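Long-range contact in C-C motif chemokine 1 (PDB 4OIJ), which is a secreted cytokine that attracts monocytes but not neutrophils and binds the chemokine receptor CCR8: residues A[38-43]-A[57-62]. Residues are numbered along the deposited sequence; the frame is centred on the assembly and turned at random.
Sequences EGLIFK and GWVQRH. With SO4 (sulfate ion), chain F; SO4 (sulfate ion), chain M; SO4 (sulfate ion), chain L; SO4 (sulfate ion), chain K.
Phe42, on the middle strand of the sheet, packs against Trp58, Val59 and His62 on helix 57-64. Its CB points at the helix, and with CG anti to the carbonyl carbon (chi1 -69°) the ring is carried on until its far end does the touching. On one flank CE1 lies 4.0 Å from His62 CB; on the other, CE2 comes to 3.8 Å from Trp58 CZ3, the two aromatic side chains meeting at a slant. CZ, at the tip, has the most partners: it meets His62 CB, lies 3.7 Å from Val59 CG1, and is just as near the backbone oxygen of Val59, which sits at the ring edge, close to its plane.

This is the chemokine fold, a three-stranded antiparallel sheet with the C-terminal helix laid across one face; here the local axes of strand 39-43 and the helix cross at 56°. Cut back to an alanine, position 42 would probably open a gap between sheet and helix, leaving Val59 CG1 and His62 CB without the ring they pack on.

Two residues back on the strand, Leu40 fills in beside it, its CD2 3.7 Å from Val59 CG1. That valine methyl thus touches both strand side chains, while the other branch of Val59, CG2, stands 3.4 Å above the centre of the Trp58 ring. His62 is held at its polar end as well, NE2 hydrogen-bonding to Ile20 O. On the outer side of the helix, Arg61 grips two sulfates, probably from the crystallisation liquor: NH1 lies 2.8 Å from O1 of the chain F ion, whose O2 also accepts a hydrogen bond from Trp58 N, and NH2 donates to O1 of the chain M ion as well.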
loop_
_atom_site.group_PDB
_atom_site.type_symbol
_atom_site.label_atom_id
_atom_site.label_comp_id
_atom_site.label_asym_id
_atom_site.label_seq_id
_atom_site.Cartn_x
_atom_site.Cartn_y
_atom_site.Cartn_z
ATOM N N GLU A 38 1.278 -13.472 -7.846
ATOM C CA GLU A 38 0.069 -14.299 -7.673
ATOM C C GLU A 38 -0.677 -14.090 -6.355
ATOM O O GLU A 38 -1.447 -14.948 -5.933
ATOM C CB GLU A 38 0.366 -15.799 -7.905
ATOM C CG GLU A 38 -0.124 -16.326 -9.246
ATOM C CD GLU A 38 -1.606 -16.638 -9.369
ATOM O OE1 GLU A 38 -2.342 -16.493 -8.365
ATOM O OE2 GLU A 38 -2.023 -17.077 -10.465
ATOM N N GLY A 39 -0.451 -12.944 -5.730
ATOM C CA GLY A 39 -1.096 -12.586 -4.480
ATOM C C GLY A 39 -2.351 -11.787 -4.712
ATOM O O GLY A 39 -2.505 -11.138 -5.751
ATOM N N LEU A 40 -3.245 -11.835 -3.723
ATOM C CA LEU A 40 -4.526 -11.132 -3.663
ATOM C C LEU A 40 -4.573 -10.455 -2.289
ATOM O O LEU A 40 -4.179 -11.082 -1.294
ATOM C CB LEU A 40 -5.644 -12.218 -3.669
ATOM C CG LEU A 40 -6.887 -11.956 -4.481
ATOM C CD1 LEU A 40 -6.692 -12.410 -5.916
ATOM C CD2 LEU A 40 -8.057 -12.708 -3.914
ATOM N N ILE A 41 -5.094 -9.232 -2.196
ATOM C CA ILE A 41 -5.260 -8.620 -0.882
ATOM C C ILE A 41 -6.757 -8.683 -0.497
ATOM O O ILE A 41 -7.611 -8.256 -1.279
ATOM C CB ILE A 41 -4.742 -7.161 -0.856
ATOM C CG1 ILE A 41 -3.280 -7.071 -1.356
ATOM C CG2 ILE A 41 -4.932 -6.503 0.536
ATOM C CD1 ILE A 41 -2.986 -5.625 -2.016
ATOM N N PHE A 42 -7.070 -9.214 0.692
ATOM C CA PHE A 42 -8.419 -9.165 1.199
ATOM C C PHE A 42 -8.464 -8.034 2.225
ATOM O O PHE A 42 -7.607 -7.973 3.116
ATOM C CB PHE A 42 -8.810 -10.479 1.889
ATOM C CG PHE A 42 -8.966 -11.660 0.970
ATOM C CD1 PHE A 42 -9.925 -11.651 -0.045
ATOM C CD2 PHE A 42 -8.237 -12.830 1.185
ATOM C CE1 PHE A 42 -10.122 -12.775 -0.852
ATOM C CE2 PHE A 42 -8.445 -13.957 0.386
ATOM C CZ PHE A 42 -9.375 -13.921 -0.635
ATOM N N LYS A 43 -9.466 -7.158 2.116
ATOM C CA LYS A 43 -9.678 -6.085 3.088
ATOM C C LYS A 43 -10.561 -6.669 4.143
ATOM O O LYS A 43 -11.605 -7.220 3.815
ATOM C CB LYS A 43 -10.348 -4.858 2.444
ATOM C CG LYS A 43 -10.488 -3.672 3.404
ATOM C CD LYS A 43 -11.328 -2.513 2.855
ATOM C CE LYS A 43 -11.107 -1.263 3.674
ATOM N NZ LYS A 43 -11.590 -1.414 5.073
ATOM N N GLY A 57 -6.729 -22.857 -3.312
ATOM C CA GLY A 57 -8.159 -23.120 -3.482
ATOM C C GLY A 57 -9.149 -22.164 -2.850
ATOM O O GLY A 57 -9.960 -21.582 -3.569
ATOM N N TRP A 58 -9.110 -22.006 -1.507
ATOM C CA TRP A 58 -10.041 -21.163 -0.737
ATOM C C TRP A 58 -10.047 -19.688 -1.133
ATOM O O TRP A 58 -11.106 -19.057 -1.124
ATOM C CB TRP A 58 -9.841 -21.332 0.780
ATOM C CG TRP A 58 -8.530 -20.826 1.336
ATOM C CD1 TRP A 58 -7.412 -21.567 1.601
ATOM C CD2 TRP A 58 -8.241 -19.483 1.791
ATOM N NE1 TRP A 58 -6.424 -20.764 2.133
ATOM C CE2 TRP A 58 -6.915 -19.485 2.285
ATOM C CE3 TRP A 58 -8.996 -18.290 1.875
ATOM C CZ2 TRP A 58 -6.323 -18.343 2.849
ATOM C CZ3 TRP A 58 -8.406 -17.156 2.421
ATOM C CH2 TRP A 58 -7.079 -17.183 2.880
ATOM N N VAL A 59 -8.856 -19.149 -1.473
ATOM C CA VAL A 59 -8.656 -17.766 -1.891
ATOM C C VAL A 59 -9.470 -17.469 -3.164
ATOM O O VAL A 59 -10.106 -16.420 -3.248
ATOM C CB VAL A 59 -7.154 -17.453 -2.076
ATOM C CG1 VAL A 59 -6.938 -16.016 -2.560
ATOM C CG2 VAL A 59 -6.381 -17.724 -0.790
ATOM N N GLN A 60 -9.431 -18.406 -4.133
ATOM C CA GLN A 60 -10.126 -18.346 -5.421
ATOM C C GLN A 60 -11.641 -18.319 -5.228
ATOM O O GLN A 60 -12.319 -17.504 -5.857
ATOM C CB GLN A 60 -9.732 -19.549 -6.301
ATOM C CG GLN A 60 -8.277 -19.544 -6.761
ATOM C CD GLN A 60 -7.860 -20.805 -7.491
ATOM O OE1 GLN A 60 -8.289 -21.929 -7.175
ATOM N NE2 GLN A 60 -6.970 -20.645 -8.460
ATOM N N ARG A 61 -12.160 -19.209 -4.356
ATOM C CA ARG A 61 -13.588 -19.310 -4.047
ATOM C C ARG A 61 -14.090 -18.089 -3.280
ATOM O O ARG A 61 -15.218 -17.668 -3.501
ATOM C CB ARG A 61 -13.927 -20.615 -3.301
ATOM C CG ARG A 61 -13.330 -21.864 -3.956
ATOM C CD ARG A 61 -13.877 -23.146 -3.400
ATOM N NE ARG A 61 -13.555 -23.376 -1.990
ATOM C CZ ARG A 61 -12.446 -23.957 -1.547
ATOM N NH1 ARG A 61 -11.494 -24.327 -2.396
ATOM N NH2 ARG A 61 -12.282 -24.180 -0.249
ATOM N N HIS A 62 -13.250 -17.521 -2.385
ATOM C CA HIS A 62 -13.553 -16.308 -1.616
ATOM C C HIS A 62 -13.638 -15.115 -2.587
ATOM O O HIS A 62 -14.575 -14.318 -2.493
ATOM C CB HIS A 62 -12.456 -16.045 -0.556
ATOM C CG HIS A 62 -12.590 -16.827 0.725
ATOM N ND1 HIS A 62 -13.241 -18.047 0.776
ATOM C CD2 HIS A 62 -12.100 -16.550 1.956
ATOM C CE1 HIS A 62 -13.156 -18.453 2.035
ATOM N NE2 HIS A 62 -12.473 -17.590 2.781
HETATM S S SO4 F . -8.758 -25.293 0.334
HETATM O O1 SO4 F . -9.915 -25.608 -0.516
HETATM O O2 SO4 F . -7.843 -24.404 -0.393
HETATM O O3 SO4 F . -9.209 -24.678 1.610
HETATM O O4 SO4 F . -8.055 -26.565 0.671
HETATM S S SO4 M . -15.221 -22.316 0.906
HETATM O O1 SO4 M . -13.987 -22.982 1.376
HETATM O O2 SO4 M . -15.185 -22.210 -0.549
HETATM O O3 SO4 M . -16.401 -23.104 1.302
HETATM O O4 SO4 M . -15.344 -20.968 1.521
HETATM S S SO4 L . -0.503 -12.627 -10.975
HETATM O O1 SO4 L . -1.272 -13.843 -11.273
HETATM O O2 SO4 L . 0.893 -12.971 -10.660
HETATM O O3 SO4 L . -0.535 -11.745 -12.143
HETATM O O4 SO4 L . -1.123 -11.922 -9.841
HETATM S S SO4 K . -5.319 -25.861 -3.549
HETATM O O1 SO4 K . -4.631 -27.142 -3.807
HETATM O O2 SO4 K . -5.544 -25.158 -4.821
HETATM O O3 SO4 K . -6.600 -26.116 -2.892
HETATM O O4 SO4 K . -4.495 -25.046 -2.666
#